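Local coordinates for protein glucosamine-6-phosphate deaminase (Bacillus subtilis, PDB 2BKX) that is a Rossmann-like protein of the glucosamine-6-phosphate isomerase/6-phosphogluconolactonase family and holds fructose-6-phosphate in its pocket, at residues 190-195 with 228-233; 29-34 with 125-130. All coordinates share one frame; numbering follows the deposited sequence. Where two conformers were deposited one is given.

In the fold
Both contacts are parallel strand pairings in one sheet, their centres about 11 Å apart. Contact 2 comes first along the chain, pairing strand 31-34 with strand 128-131; contact 1 follows, pairing strand 193-197 with strand 229-234. Strands 128-131 and 193-197 are themselves neighbours, so the order across the sheet runs 31-34, 128-131, 193-197, 229-234. The seam between the contacts is closed by Arg192 O with Gln129 N, a probable hydrogen bond, and by Ser190 OG with Thr126 OG1. Helix 9-26 packs against side chains of both contacts, and fructose-6-phosphate lies about 7 Å from the side chains of Leu195 and Gln129, so the four strands form a continuous parallel part of the sheet beside the ligand pocket.

Contact 1: 190-195 with 228-233; sequences SKRILL and DVTVLI
Ile193 opens a parallel strand pairing, opposite Val229, in which 193-195 and 229-233 run 16° apart. Ile193 N donates to Asp228 O (2.8 Å) and Ile193 O accepts from Thr230 N (2.9 Å); Leu195 repeats the pattern, its N bound to Thr230 O and its O to Leu232 N. Leu194 turns its N and O the other way, to strand 128-131.

Where the strands begin, waters bridge polar groups. One water donates to both Lys191 O and Asp228 OD2. A second accepts from Arg192 NE (3.0 Å), in the guanidinium plane at its edge, and meets Thr230 OG1 (2.7 Å), with Ile193 O and Asp228 OD1 close by. A third lies 2.7 Å from Thr230 OG1 and takes a weak bond from Arg192 NH2, while Ser190 OG donates to Arg192 O. The extended Arg192 chain has CG anti to the backbone N (chi1 -174°), and CG rests 3.6 Å from Asp228 OD2. Arg192 NE and Asp228 OD1 stay 4.2 Å apart, with the oxygen well out of the guanidinium plane, so any attraction is probably between charges alone, with no N-H pointing at it.

Apolar groups cover both faces: Leu195 CD2 lies alongside Val231 CG1 on one, while Leu194 CD1 reaches Thr230 CG2 and Leu232 CG on the other, towards helix 9-26. With helix 203-211 as the connection, this is a beta-alpha-beta crossover of a Rossmann-like sheet.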
ATOM      1  N   SER A 190     -11.517   4.196  -2.456  1.00  6.11           N
ATOM      2  CA  SER A 190     -11.008   5.109  -1.459  1.00  6.86           C
ATOM      3  C   SER A 190     -11.434   6.524  -1.793  1.00  6.78           C
ATOM      4  O   SER A 190     -11.510   6.902  -2.979  1.00  7.88           O
ATOM      5  CB  SER A 190      -9.505   5.090  -1.424  1.00  6.90           C
ATOM      6  OG  SER A 190      -9.024   5.896  -0.350  1.00  9.67           O
ATOM      7  N   LYS A 191     -11.590   7.343  -0.776  1.00  6.99           N
ATOM      8  CA  LYS A 191     -11.871   8.752  -1.023  1.00  8.87           C
ATOM      9  C   LYS A 191     -10.647   9.475  -1.631  1.00  7.70           C
ATOM     10  O   LYS A 191     -10.791  10.426  -2.373  1.00  8.75           O
ATOM     11  CB  LYS A 191     -12.270   9.430   0.291  1.00 10.59           C
ATOM     12  CG  LYS A 191     -13.685   9.154   0.762  1.00 17.78           C
ATOM     13  CD  LYS A 191     -14.013  10.014   2.031  1.00 19.12           C
ATOM     14  CE  LYS A 191     -15.498  10.404   2.162  1.00 22.76           C
ATOM     15  NZ  LYS A 191     -15.795  10.971   3.559  1.00 27.55           N
ATOM     16  N   ARG A 192      -9.454   9.038  -1.281  1.00  7.36           N
ATOM     17  CA  ARG A 192      -8.229   9.747  -1.622  1.00  6.74           C
ATOM     18  C   ARG A 192      -7.107   8.735  -1.745  1.00  6.47           C
ATOM     19  O   ARG A 192      -6.981   7.878  -0.869  1.00  7.86           O
ATOM     20  CB  ARG A 192      -7.858  10.755  -0.528  1.00  8.52           C
ATOM     21  CG  ARG A 192      -6.715  11.622  -0.863  1.00 10.22           C
ATOM     22  CD  ARG A 192      -6.413  12.644   0.195  1.00 13.50           C
ATOM     23  NE  ARG A 192      -5.305  13.481  -0.273  1.00 15.56           N
ATOM     24  CZ  ARG A 192      -4.807  14.502   0.396  1.00 16.41           C
ATOM     25  NH1 ARG A 192      -5.271  14.812   1.585  1.00 18.75           N
ATOM     26  NH2 ARG A 192      -3.824  15.201  -0.139  1.00 18.33           N
ATOM     27  N   ILE A 193      -6.309   8.852  -2.808  1.00  5.25           N
ATOM     28  CA  ILE A 193      -5.194   7.943  -3.016  1.00  6.14           C
ATOM     29  C   ILE A 193      -3.879   8.699  -2.928  1.00  4.92           C
ATOM     30  O   ILE A 193      -3.771   9.797  -3.466  1.00  5.58           O
ATOM     31  CB  ILE A 193      -5.344   7.178  -4.351  1.00  7.55           C
ATOM     32  CG1 ILE A 193      -6.566   6.186  -4.207  1.00 10.52           C
ATOM     33  CG2 ILE A 193      -4.081   6.376  -4.704  1.00  7.37           C
ATOM     34  CD1 ILE A 193      -7.032   5.539  -5.403  1.00 12.18           C
ATOM     35  N   LEU A 194      -2.910   8.107  -2.240  1.00  4.83           N
ATOM     36  CA  LEU A 194      -1.564   8.662  -2.116  1.00  4.72           C
ATOM     37  C   LEU A 194      -0.587   7.569  -2.575  1.00  4.62           C
ATOM     38  O   LEU A 194      -0.400   6.582  -1.867  1.00  5.40           O
ATOM     39  CB  LEU A 194      -1.298   9.085  -0.662  1.00  5.32           C
ATOM     40  CG  LEU A 194       0.114   9.583  -0.379  1.00  6.65           C
ATOM     41  CD1 LEU A 194       0.476  10.738  -1.279  1.00  8.76           C
ATOM     42  CD2 LEU A 194       0.287   9.933   1.122  1.00  8.46           C
ATOM     43  N   LEU A 195      -0.041   7.753  -3.779  1.00  4.99           N
ATOM     44  CA  LEU A 195       0.880   6.812  -4.406  1.00  4.62           C
ATOM     45  C   LEU A 195       2.299   7.337  -4.217  1.00  4.17           C
ATOM     46  O   LEU A 195       2.620   8.455  -4.606  1.00  5.25           O
ATOM     47  CB  LEU A 195       0.533   6.609  -5.885  1.00  5.09           C
ATOM     48  CG  LEU A 195       1.522   5.807  -6.714  1.00  5.52           C
ATOM     49  CD1 LEU A 195       1.674   4.397  -6.213  1.00  6.66           C
ATOM     50  CD2 LEU A 195       1.080   5.814  -8.155  1.00  6.32           C
ATOM     51  N   ASP A 228      -9.145  11.854  -6.986  1.00  7.14           N
ATOM     52  CA  ASP A 228      -8.260  12.477  -5.969  1.00  6.90           C
ATOM     53  C   ASP A 228      -7.037  11.596  -5.706  1.00  6.70           C
ATOM     54  O   ASP A 228      -6.966  10.865  -4.715  1.00  6.83           O
ATOM     55  CB  ASP A 228      -9.016  12.778  -4.675  1.00  7.97           C
ATOM     56  CG  ASP A 228      -8.200  13.643  -3.704  1.00  8.67           C
ATOM     57  OD1 ASP A 228      -7.048  13.940  -4.013  1.00 10.22           O
ATOM     58  OD2 ASP A 228      -8.741  14.033  -2.632  1.00 13.06           O
ATOM     59  N   VAL A 229      -6.095  11.666  -6.635  1.00  6.91           N
ATOM     60  CA  VAL A 229      -4.856  10.906  -6.577  1.00  7.39           C
ATOM     61  C   VAL A 229      -3.685  11.856  -6.499  1.00  6.19           C
ATOM     62  O   VAL A 229      -3.533  12.735  -7.350  1.00  6.77           O
ATOM     63  CB  VAL A 229      -4.677  10.016  -7.823  1.00  7.97           C
ATOM     64  CG1 VAL A 229      -3.386   9.225  -7.753  1.00  8.13           C
ATOM     65  CG2 VAL A 229      -5.846   9.079  -7.980  1.00  9.48           C
ATOM     66  N   THR A 230      -2.818  11.655  -5.503  1.00  5.94           N
ATOM     67  CA  THR A 230      -1.576  12.389  -5.397  1.00  6.35           C
ATOM     68  C   THR A 230      -0.466  11.362  -5.560  1.00  6.02           C
ATOM     69  O   THR A 230      -0.475  10.326  -4.923  1.00  7.11           O
ATOM     70  CB  THR A 230      -1.476  13.073  -4.054  1.00  7.88           C
ATOM     71  OG1 THR A 230      -2.539  14.008  -3.936  1.00 10.09           O
ATOM     72  CG2 THR A 230      -0.143  13.785  -3.817  1.00  9.81           C
ATOM     73  N   VAL A 231       0.519  11.689  -6.388  1.00  5.29           N
ATOM     74  CA  VAL A 231       1.650  10.803  -6.666  1.00  5.41           C
ATOM     75  C   VAL A 231       2.922  11.542  -6.289  1.00  5.90           C
ATOM     76  O   VAL A 231       3.225  12.598  -6.874  1.00  7.10           O
ATOM     77  CB  VAL A 231       1.724  10.371  -8.157  1.00  5.53           C
ATOM     78  CG1 VAL A 231       2.826   9.367  -8.331  1.00  7.15           C
ATOM     79  CG2 VAL A 231       0.396   9.867  -8.681  1.00  7.31           C
ATOM     80  N   LEU A 232       3.665  10.984  -5.331  1.00  5.78           N
ATOM     81  CA  LEU A 232       4.922  11.564  -4.893  1.00  5.56           C
ATOM     82  C   LEU A 232       6.036  10.754  -5.512  1.00  6.01           C
ATOM     83  O   LEU A 232       6.063   9.530  -5.350  1.00  6.99           O
ATOM     84  CB  LEU A 232       5.034  11.583  -3.375  1.00  6.30           C
ATOM     85  CG  LEU A 232       3.922  12.279  -2.615  1.00  8.20           C
ATOM     86  CD1 LEU A 232       4.240  12.186  -1.116  1.00  9.58           C
ATOM     87  CD2 LEU A 232       3.685  13.691  -3.044  1.00  9.30           C
ATOM     88  N   ILE A 233       6.954  11.428  -6.228  1.00  6.33           N
ATOM     89  CA  ILE A 233       8.001  10.720  -6.976  1.00  7.24           C
ATOM     90  C   ILE A 233       9.325  11.377  -6.653  1.00  7.56           C
ATOM     91  O   ILE A 233       9.459  12.577  -6.862  1.00  8.59           O
ATOM     92  CB  ILE A 233       7.747  10.822  -8.478  1.00  7.58           C
ATOM     93  CG1 ILE A 233       6.304  10.368  -8.828  1.00  7.49           C
ATOM     94  CG2 ILE A 233       8.735   9.982  -9.255  1.00  9.90           C
ATOM     95  CD1 ILE A 233       5.863  10.571 -10.287  1.00 10.88           C
TER
HETATM   96  O   HOH W   1     -11.235  13.075  -1.892  1.00 14.63           O
HETATM   97  O   HOH W   2      -4.750  12.612  -3.133  1.00 11.00           O
HETATM   98  O   HOH W   3      -2.746  16.271  -2.525  1.00 23.66           O

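Contact 2: 29-34 with 125-130; sequences DAVLGL and DTDIQL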
ATOM      1  N   ASP A  29     -11.638   9.425  13.494  1.00 11.57           N
ATOM      2  CA  ASP A  29     -12.118   8.085  13.221  1.00 12.29           C
ATOM      3  C   ASP A  29     -11.924   7.676  11.749  1.00 11.99           C
ATOM      4  O   ASP A  29     -12.630   6.803  11.207  1.00 13.54           O
ATOM      5  CB  ASP A  29     -13.558   7.954  13.669  1.00 12.22           C
ATOM      6  CG  ASP A  29     -14.500   8.805  12.863  1.00 15.40           C
ATOM      7  OD1 ASP A  29     -14.059   9.828  12.326  1.00 20.32           O
ATOM      8  OD2 ASP A  29     -15.704   8.485  12.808  1.00 22.25           O
ATOM      9  N   ALA A  30     -10.918   8.272  11.130  1.00 11.01           N
ATOM     10  CA  ALA A  30     -10.578   7.930   9.759  1.00 11.17           C
ATOM     11  C   ALA A  30     -10.216   6.481   9.633  1.00  9.47           C
ATOM     12  O   ALA A  30      -9.730   5.862  10.574  1.00  8.85           O
ATOM     13  CB  ALA A  30      -9.460   8.762   9.240  1.00 11.41           C
ATOM     14  N   VAL A  31     -10.489   5.951   8.449  1.00  8.40           N
ATOM     15  CA  VAL A  31     -10.080   4.650   8.016  1.00  7.76           C
ATOM     16  C   VAL A  31      -8.911   4.857   7.043  1.00  7.48           C
ATOM     17  O   VAL A  31      -9.093   5.448   5.976  1.00  8.23           O
ATOM     18  CB  VAL A  31     -11.230   3.890   7.300  1.00  8.39           C
ATOM     19  CG1 VAL A  31     -10.736   2.522   6.859  1.00 10.70           C
ATOM     20  CG2 VAL A  31     -12.430   3.755   8.258  1.00 10.33           C
ATOM     21  N   LEU A  32      -7.736   4.377   7.423  1.00  5.99           N
ATOM     22  CA  LEU A  32      -6.559   4.539   6.589  1.00  5.35           C
ATOM     23  C   LEU A  32      -6.263   3.224   5.903  1.00  6.16           C
ATOM     24  O   LEU A  32      -6.112   2.191   6.559  1.00  6.78           O
ATOM     25  CB  LEU A  32      -5.313   4.912   7.425  1.00  6.29           C
ATOM     26  CG  LEU A  32      -5.446   6.018   8.470  1.00  7.55           C
ATOM     27  CD1 LEU A  32      -4.111   6.139   9.188  1.00  8.61           C
ATOM     28  CD2 LEU A  32      -5.890   7.322   7.835  1.00  9.66           C
ATOM     29  N   GLY A  33      -6.097   3.274   4.591  1.00  5.16           N
ATOM     30  CA  GLY A  33      -5.581   2.149   3.841  1.00  5.31           C
ATOM     31  C   GLY A  33      -4.084   2.236   3.793  1.00  5.30           C
ATOM     32  O   GLY A  33      -3.568   3.291   3.429  1.00  5.39           O
ATOM     33  N   LEU A  34      -3.381   1.147   4.147  1.00  5.20           N
ATOM     34  CA  LEU A  34      -1.944   1.198   4.343  1.00  5.59           C
ATOM     35  C   LEU A  34      -1.247   0.155   3.473  1.00  5.76           C
ATOM     36  O   LEU A  34      -1.857  -0.802   3.005  1.00  6.41           O
ATOM     37  CB  LEU A  34      -1.612   0.981   5.828  1.00  6.39           C
ATOM     38  CG  LEU A  34      -2.159   2.094   6.743  1.00  7.89           C
ATOM     39  CD1 LEU A  34      -1.791   1.727   8.187  1.00  8.03           C
ATOM     40  CD2 LEU A  34      -1.623   3.475   6.392  1.00  8.93           C
ATOM     41  N   ASP A 125     -15.465   2.191   3.597  1.00 16.55           N
ATOM     42  CA  ASP A 125     -14.373   2.329   2.630  1.00 16.70           C
ATOM     43  C   ASP A 125     -13.242   3.098   3.328  1.00 15.80           C
ATOM     44  O   ASP A 125     -13.383   3.493   4.490  1.00 17.45           O
ATOM     45  CB  ASP A 125     -14.753   3.081   1.332  1.00 17.92           C
ATOM     46  CG  ASP A 125     -16.109   2.685   0.743  1.00 21.73           C
ATOM     47  OD1 ASP A 125     -16.406   1.477   0.587  1.00 24.99           O
ATOM     48  OD2 ASP A 125     -16.868   3.620   0.367  1.00 28.60           O
ATOM     49  N   THR A 126     -12.117   3.321   2.639  1.00 14.27           N
ATOM     50  CA  THR A 126     -11.031   4.134   3.213  1.00 12.15           C
ATOM     51  C   THR A 126     -11.163   5.655   2.974  1.00  9.66           C
ATOM     52  O   THR A 126     -11.656   6.103   1.904  1.00 11.44           O
ATOM     53  CB  THR A 126      -9.683   3.611   2.693  1.00 10.89           C
ATOM     54  OG1 THR A 126      -9.628   3.807   1.273  1.00 11.34           O
ATOM     55  CG2 THR A 126      -9.528   2.150   3.014  1.00 12.01           C
ATOM     56  N   ASP A 127     -10.682   6.458   3.926  1.00  8.57           N
ATOM     57  CA  ASP A 127     -10.548   7.886   3.795  1.00  8.96           C
ATOM     58  C   ASP A 127      -9.308   8.290   2.992  1.00  7.59           C
ATOM     59  O   ASP A 127      -9.277   9.321   2.310  1.00  9.67           O
ATOM     60  CB  ASP A 127     -10.552   8.567   5.162  1.00  9.31           C
ATOM     61  CG  ASP A 127     -11.905   8.488   5.807  1.00 10.63           C
ATOM     62  OD1 ASP A 127     -12.763   9.269   5.364  1.00 14.21           O
ATOM     63  OD2 ASP A 127     -12.137   7.597   6.690  1.00 11.30           O
ATOM     64  N   ILE A 128      -8.241   7.499   3.149  1.00  6.77           N
ATOM     65  CA  ILE A 128      -7.070   7.641   2.298  1.00  6.67           C
ATOM     66  C   ILE A 128      -6.499   6.251   2.083  1.00  6.17           C
ATOM     67  O   ILE A 128      -6.593   5.424   2.981  1.00  7.14           O
ATOM     68  CB  ILE A 128      -5.998   8.578   2.892  1.00  7.29           C
ATOM     69  CG1 ILE A 128      -4.936   8.957   1.845  1.00  8.27           C
ATOM     70  CG2 ILE A 128      -5.386   7.968   4.163  1.00  8.90           C
ATOM     71  CD1 ILE A 128      -4.017  10.063   2.351  1.00  9.42           C
ATOM     72  N   GLN A 129      -5.914   6.015   0.907  1.00  5.63           N
ATOM     73  CA  GLN A 129      -5.274   4.724   0.628  1.00  5.55           C
ATOM     74  C   GLN A 129      -3.858   5.026   0.161  1.00  5.33           C
ATOM     75  O   GLN A 129      -3.664   5.625  -0.902  1.00  6.22           O
ATOM     76  CB  GLN A 129      -6.035   3.941  -0.434  1.00  5.90           C
ATOM     77  CG  GLN A 129      -5.361   2.640  -0.832  1.00  6.61           C
ATOM     78  CD  GLN A 129      -5.328   1.628   0.281  1.00  6.39           C
ATOM     79  OE1 GLN A 129      -6.383   1.119   0.666  1.00  7.55           O
ATOM     80  NE2 GLN A 129      -4.132   1.278   0.773  1.00  5.66           N
ATOM     81  N   LEU A 130      -2.869   4.617   0.973  1.00  5.13           N
ATOM     82  CA  LEU A 130      -1.476   4.639   0.586  1.00  5.14           C
ATOM     83  C   LEU A 130      -1.166   3.454  -0.348  1.00  5.00           C
ATOM     84  O   LEU A 130      -1.623   2.334  -0.127  1.00  6.01           O
ATOM     85  CB  LEU A 130      -0.579   4.565   1.822  1.00  6.43           C
ATOM     86  CG  LEU A 130      -0.537   5.598   2.940  0.50  8.87           C
ATOM     87  CD1 LEU A 130       0.620   5.304   3.925  0.50 10.60           C
ATOM     88  CD2 LEU A 130      -0.427   6.922   2.373  0.50 11.08           C
TER
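Asp127 meets Val31 through both backbone and side chain. Its N donates to Val31 O (2.8 Å), and its side chain returns to the same residue. CB lies 3.5 Å from Val31 O; CG, beside the backbone N at chi1 -69°, swings the carboxylate towards the 29-34 segment; OD2 then accepts from Val31 N (2.9 Å) through its anti lone pair in an almost straight bond of 176°, with Ala30 CA nearby. OD1 forms a salt bridge with Lys27.

Farther along, Gly33 takes over: its N donates to Ile128 O (2.7 Å) and its O accepts from Leu130 N. The Gln129 amide folds over this glycine, OE1 standing 3.4 Å from Gly33 CA and NE2 3.2 Å from Gly33 C. Its NE2 is held by Leu130 O (2.9 Å), which lies in the amide plane and fixes the group's rotation. On the face towards helix 9-26, Leu32 CD2 touches Ile128 CG2.

The carboxylate thus stands in for a backbone acceptor where the strand pairing begins, and the charge of Lys27 would probably stabilise its ionised form.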